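PDB 5V01: competence damage-inducible protein A from Klebsiella pneumoniae subsp. pneumoniae MGH 78578, which is of unknown function but belongs to the CinA family, whose relatives include nicotinamide mononucleotide deamidases, an activity not established for this protein. Local coordinates for residues A[86-98]-A[128-141]. Residues are numbered along the deposited sequence; the frame is centred on the assembly and turned at random.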
loop_
_atom_site.group_PDB
_atom_site.type_symbol
_atom_site.label_atom_id
_atom_site.label_comp_id
_atom_site.label_asym_id
_atom_site.label_seq_id
_atom_site.Cartn_x
_atom_site.Cartn_y
_atom_site.Cartn_z
ATOM N N ALA A 86 -15.387 5.373 -9.832
ATOM C CA ALA A 86 -13.990 5.221 -9.478
ATOM C C ALA A 86 -13.167 4.466 -10.529
ATOM O O ALA A 86 -11.936 4.607 -10.554
ATOM C CB ALA A 86 -13.862 4.533 -8.142
ATOM N N VAL A 87 -13.823 3.661 -11.366
ATOM C CA VAL A 87 -13.133 2.919 -12.430
ATOM C C VAL A 87 -13.354 3.698 -13.705
ATOM O O VAL A 87 -14.302 3.470 -14.455
ATOM C CB VAL A 87 -13.604 1.460 -12.503
ATOM C CG1 VAL A 87 -12.917 0.718 -13.649
ATOM C CG2 VAL A 87 -13.314 0.749 -11.196
ATOM N N SER A 88 -12.474 4.664 -13.905
ATOM C CA SER A 88 -12.599 5.615 -14.998
ATOM C C SER A 88 -11.292 6.341 -15.215
ATOM O O SER A 88 -10.437 6.452 -14.316
ATOM C CB SER A 88 -13.704 6.642 -14.699
ATOM O OG SER A 88 -13.349 7.495 -13.602
ATOM N N GLU A 89 -11.136 6.839 -16.430
ATOM C CA GLU A 89 -10.040 7.737 -16.749
ATOM C C GLU A 89 -9.975 8.946 -15.803
ATOM O O GLU A 89 -8.915 9.279 -15.291
ATOM C CB GLU A 89 -10.154 8.216 -18.197
ATOM C CG GLU A 89 -8.945 9.013 -18.636
ATOM C CD GLU A 89 -8.975 9.446 -20.082
ATOM O OE1 GLU A 89 -10.032 9.874 -20.551
ATOM O OE2 GLU A 89 -7.920 9.401 -20.725
ATOM N N ALA A 90 -11.110 9.613 -15.578
ATOM C CA ALA A 90 -11.112 10.817 -14.762
ATOM C C ALA A 90 -10.669 10.545 -13.329
ATOM O O ALA A 90 -9.916 11.319 -12.743
ATOM C CB ALA A 90 -12.484 11.467 -14.773
ATOM N N CYS A 91 -11.103 9.417 -12.783
ATOM C CA CYS A 91 -10.703 9.075 -11.420
ATOM C C CYS A 91 -9.213 8.793 -11.321
ATOM O O CYS A 91 -8.556 9.328 -10.429
ATOM C CB CYS A 91 -11.465 7.889 -10.905
ATOM S SG CYS A 91 -11.005 7.483 -9.191
ATOM N N VAL A 92 -8.668 7.972 -12.218
ATOM C CA VAL A 92 -7.230 7.682 -12.121
ATOM C C VAL A 92 -6.392 8.942 -12.359
ATOM O O VAL A 92 -5.339 9.116 -11.753
ATOM C CB VAL A 92 -6.732 6.472 -12.974
ATOM C CG1 VAL A 92 -7.257 5.166 -12.404
ATOM C CG2 VAL A 92 -7.004 6.628 -14.464
ATOM N N GLN A 93 -6.860 9.844 -13.242
ATOM C CA GLN A 93 -6.173 11.143 -13.378
ATOM C C GLN A 93 -6.120 11.873 -12.038
ATOM O O GLN A 93 -5.055 12.319 -11.608
ATOM C CB GLN A 93 -6.848 12.037 -14.419
ATOM C CG GLN A 93 -6.637 11.578 -15.832
ATOM C CD GLN A 93 -7.526 12.271 -16.836
ATOM O OE1 GLN A 93 -8.644 12.692 -16.523
ATOM N NE2 GLN A 93 -7.036 12.385 -18.053
ATOM N N GLU A 94 -7.271 11.994 -11.379
ATOM C CA GLU A 94 -7.316 12.728 -10.120
ATOM C C GLU A 94 -6.558 12.010 -8.997
ATOM O O GLU A 94 -5.907 12.658 -8.171
ATOM C CB GLU A 94 -8.755 13.035 -9.714
ATOM C CG GLU A 94 -9.417 14.054 -10.643
ATOM C CD GLU A 94 -10.810 14.441 -10.216
ATOM O OE1 GLU A 94 -11.177 14.176 -9.082
ATOM O OE2 GLU A 94 -11.557 15.048 -11.008
ATOM N N MET A 95 -6.629 10.676 -8.977
ATOM C CA MET A 95 -5.836 9.901 -7.994
ATOM C C MET A 95 -4.346 10.178 -8.176
ATOM O O MET A 95 -3.623 10.401 -7.197
ATOM C CB MET A 95 -6.081 8.397 -8.147
ATOM C CG MET A 95 -7.410 7.921 -7.650
ATOM S SD MET A 95 -7.739 6.183 -7.978
ATOM C CE MET A 95 -6.590 5.391 -6.872
ATOM N N SER A 96 -3.886 10.165 -9.438
ATOM C CA SER A 96 -2.466 10.348 -9.723
ATOM C C SER A 96 -2.016 11.747 -9.309
ATOM O O SER A 96 -0.953 11.914 -8.742
ATOM C CB SER A 96 -2.135 10.048 -11.191
ATOM O OG SER A 96 -2.541 11.077 -12.076
ATOM N N SER A 97 -2.853 12.755 -9.590
ATOM C CA SER A 97 -2.518 14.113 -9.181
ATOM C C SER A 97 -2.469 14.260 -7.658
ATOM O O SER A 97 -1.560 14.929 -7.123
ATOM C CB SER A 97 -3.523 15.114 -9.761
ATOM O OG SER A 97 -3.477 15.106 -11.157
ATOM N N GLY A 98 -3.433 13.649 -6.976
ATOM C CA GLY A 98 -3.479 13.745 -5.536
ATOM C C GLY A 98 -2.274 13.117 -4.870
ATOM O O GLY A 98 -1.693 13.701 -3.954
ATOM N N THR A 128 -11.696 -5.160 -15.870
ATOM C CA THR A 128 -11.407 -3.843 -16.414
ATOM C C THR A 128 -10.607 -3.018 -15.415
ATOM O O THR A 128 -11.036 -2.836 -14.283
ATOM C CB THR A 128 -12.683 -3.070 -16.731
ATOM O OG1 THR A 128 -13.531 -3.841 -17.601
ATOM C CG2 THR A 128 -12.349 -1.722 -17.387
ATOM N N VAL A 129 -9.456 -2.512 -15.853
ATOM C CA VAL A 129 -8.561 -1.747 -14.984
ATOM C C VAL A 129 -8.064 -0.509 -15.726
ATOM O O VAL A 129 -7.590 -0.624 -16.872
ATOM C CB VAL A 129 -7.356 -2.584 -14.505
ATOM C CG1 VAL A 129 -6.500 -1.765 -13.535
ATOM C CG2 VAL A 129 -7.798 -3.896 -13.866
ATOM N N TRP A 130 -8.212 0.654 -15.096
ATOM C CA TRP A 130 -7.656 1.910 -15.563
ATOM C C TRP A 130 -6.327 2.229 -14.882
ATOM O O TRP A 130 -6.165 2.003 -13.675
ATOM C CB TRP A 130 -8.634 3.074 -15.348
ATOM C CG TRP A 130 -9.667 3.238 -16.427
ATOM C CD1 TRP A 130 -10.963 2.787 -16.413
ATOM C CD2 TRP A 130 -9.490 3.921 -17.665
ATOM N NE1 TRP A 130 -11.597 3.134 -17.577
ATOM C CE2 TRP A 130 -10.725 3.843 -18.364
ATOM C CE3 TRP A 130 -8.422 4.605 -18.251
ATOM C CZ2 TRP A 130 -10.912 4.419 -19.628
ATOM C CZ3 TRP A 130 -8.609 5.163 -19.517
ATOM C CH2 TRP A 130 -9.845 5.075 -20.180
ATOM N N PHE A 131 -5.409 2.767 -15.668
ATOM C CA PHE A 131 -4.086 3.155 -15.243
ATOM C C PHE A 131 -3.846 4.603 -15.583
ATOM O O PHE A 131 -4.278 5.044 -16.674
ATOM C CB PHE A 131 -3.028 2.331 -16.004
ATOM C CG PHE A 131 -3.098 0.852 -15.734
ATOM C CD1 PHE A 131 -3.990 0.058 -16.415
ATOM C CD2 PHE A 131 -2.279 0.268 -14.758
ATOM C CE1 PHE A 131 -4.082 -1.292 -16.148
ATOM C CE2 PHE A 131 -2.365 -1.085 -14.491
ATOM C CZ PHE A 131 -3.249 -1.877 -15.190
ATOM N N ALA A 132 -3.123 5.312 -14.723
ATOM C CA ALA A 132 -2.561 6.630 -15.025
ATOM C C ALA A 132 -1.092 6.664 -14.648
ATOM O O ALA A 132 -0.732 6.182 -13.559
ATOM C CB ALA A 132 -3.297 7.717 -14.277
ATOM N N TRP A 133 -0.254 7.205 -15.529
ATOM C CA TRP A 133 1.147 7.463 -15.239
ATOM C C TRP A 133 1.312 8.965 -15.409
ATOM O O TRP A 133 1.069 9.502 -16.507
ATOM C CB TRP A 133 2.092 6.695 -16.178
ATOM C CG TRP A 133 1.922 5.234 -16.194
ATOM C CD1 TRP A 133 2.721 4.296 -15.543
ATOM C CD2 TRP A 133 0.966 4.481 -16.942
ATOM N NE1 TRP A 133 2.288 3.039 -15.833
ATOM C CE2 TRP A 133 1.213 3.112 -16.677
ATOM C CE3 TRP A 133 -0.057 4.817 -17.846
ATOM C CZ2 TRP A 133 0.459 2.089 -17.259
ATOM C CZ3 TRP A 133 -0.794 3.801 -18.414
ATOM C CH2 TRP A 133 -0.531 2.459 -18.136
ATOM N N ASN A 134 1.666 9.646 -14.331
ATOM C CA ASN A 134 1.729 11.089 -14.246
ATOM C C ASN A 134 3.190 11.468 -14.007
ATOM O O ASN A 134 3.725 11.193 -12.946
ATOM C CB ASN A 134 0.766 11.556 -13.158
ATOM C CG ASN A 134 0.768 13.046 -12.929
ATOM O OD1 ASN A 134 1.690 13.758 -13.315
ATOM N ND2 ASN A 134 -0.268 13.515 -12.237
ATOM N N PHE A 135 3.838 12.054 -15.022
ATOM C CA PHE A 135 5.221 12.499 -14.939
ATOM C C PHE A 135 5.176 14.017 -14.787
ATOM O O PHE A 135 4.926 14.733 -15.758
ATOM C CB PHE A 135 6.002 12.083 -16.212
ATOM C CG PHE A 135 7.410 12.617 -16.281
ATOM C CD1 PHE A 135 8.326 12.416 -15.274
ATOM C CD2 PHE A 135 7.827 13.279 -17.416
ATOM C CE1 PHE A 135 9.622 12.913 -15.351
ATOM C CE2 PHE A 135 9.118 13.781 -17.513
ATOM C CZ PHE A 135 10.006 13.629 -16.463
ATOM N N ARG A 136 5.403 14.501 -13.572
ATOM C CA ARG A 136 5.493 15.933 -13.274
ATOM C C ARG A 136 4.299 16.745 -13.791
ATOM O O ARG A 136 4.461 17.888 -14.204
ATOM C CB ARG A 136 6.826 16.489 -13.813
ATOM C CG ARG A 136 8.031 15.866 -13.135
ATOM C CD ARG A 136 9.372 16.388 -13.622
ATOM N NE ARG A 136 10.430 16.067 -12.665
ATOM C CZ ARG A 136 11.740 16.176 -12.895
ATOM N NH1 ARG A 136 12.196 16.593 -14.075
ATOM N NH2 ARG A 136 12.609 15.869 -11.935
ATOM N N GLY A 137 3.105 16.145 -13.766
ATOM C CA GLY A 137 1.922 16.721 -14.444
ATOM C C GLY A 137 1.527 16.087 -15.787
ATOM O O GLY A 137 0.349 16.113 -16.151
ATOM N N GLN A 138 2.484 15.583 -16.563
ATOM C CA GLN A 138 2.131 15.065 -17.894
ATOM C C GLN A 138 1.539 13.672 -17.592
ATOM O O GLN A 138 2.271 12.799 -17.163
ATOM C CB GLN A 138 3.352 15.035 -18.852
ATOM C CG GLN A 138 3.131 15.680 -20.230
ATOM C CD GLN A 138 2.885 17.191 -20.165
ATOM O OE1 GLN A 138 3.495 17.904 -19.364
ATOM N NE2 GLN A 138 1.991 17.682 -21.012
ATOM N N THR A 139 0.217 13.510 -17.757
ATOM C CA THR A 139 -0.507 12.250 -17.442
ATOM C C THR A 139 -1.018 11.536 -18.685
ATOM O O THR A 139 -1.678 12.144 -19.537
ATOM C CB THR A 139 -1.705 12.473 -16.485
ATOM O OG1 THR A 139 -1.237 13.104 -15.294
ATOM C CG2 THR A 139 -2.384 11.143 -16.084
ATOM N N GLU A 140 -0.675 10.265 -18.794
ATOM C CA GLU A 140 -1.217 9.374 -19.793
ATOM C C GLU A 140 -2.040 8.316 -19.093
ATOM O O GLU A 140 -1.701 7.902 -17.964
ATOM C CB GLU A 140 -0.083 8.681 -20.558
ATOM C CG GLU A 140 0.709 9.584 -21.472
ATOM C CD GLU A 140 2.128 9.106 -21.770
ATOM O OE1 GLU A 140 2.514 7.952 -21.457
ATOM O OE2 GLU A 140 2.878 9.918 -22.346
ATOM N N THR A 141 -3.084 7.844 -19.754
ATOM C CA THR A 141 -3.956 6.833 -19.191
ATOM C C THR A 141 -4.143 5.671 -20.144
ATOM O O THR A 141 -3.935 5.799 -21.351
ATOM C CB THR A 141 -5.340 7.406 -18.852
ATOM O OG1 THR A 141 -5.965 7.839 -20.081
ATOM C CG2 THR A 141 -5.213 8.547 -17.857
HETATM O O HOH W 1 -4.573 12.048 -19.348
HETATM O O HOH W 2 -0.704 16.493 -11.430
HETATM O O HOH W 3 -3.810 13.896 -13.889
#
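Ser96 OG, on the helix face turned to the strands, is gripped from two sides of the contact: it donates to the backbone Gln93 O at 2.8 Å, one turn back, and accepts a weak bond from Asn134 ND2 at 3.3 Å. The hydroxyl lies between the backbone N and the carbonyl carbon (chi1 76°), which lets it reach back to that carbonyl; Gln93 O also takes the regular helical bond from Ser97 N. At the other end of the Asn134 amide, OD1 accepts Gly137 N at 2.8 Å in the carbonyl plane, an Asx motif that ties the side chain to the type I' hairpin turn. Bonds at both ends, that to OD1 in plane and that from ND2 weak but backed by a water, should hold the amide in one rotation. Three waters extend this polar side, one linking Gln93 NE2 to Thr139 O, one Ser97 OG to Asn134 ND2, one Ser97 OG to Thr139 OG1.

At the helix start, Thr141 OG1 donates to Glu89 OE2 at 2.6 Å, on the anti side of the carboxylate. Beside it the Trp130 indole lies flat under the first turn: Glu89 N sits 3.5 Å above the ring plane and Glu89 CB makes a CH-pi contact with the six-membered ring, while Val87 CG1 meets the ring edge in plane. Ser88 OG, at the N-cap, accepts from Cys91 N and donates to Ser85 O. Between the two polar ends, Val92 sits between Trp130 and Ala132 on the helix-facing side of the strand, CG1 3.9 Å from Trp130 CB and CG2 3.9 Å from Ala132 CB.

Residues 89-98 of helix 89-103 thus run over strand 128-135 at 38°, covering part of one face of the mixed sheet, over strands 128-135 and 138-145, with helix 67-74 beside them; Phe131 and Trp133 point to the opposite face, against helix 150-169.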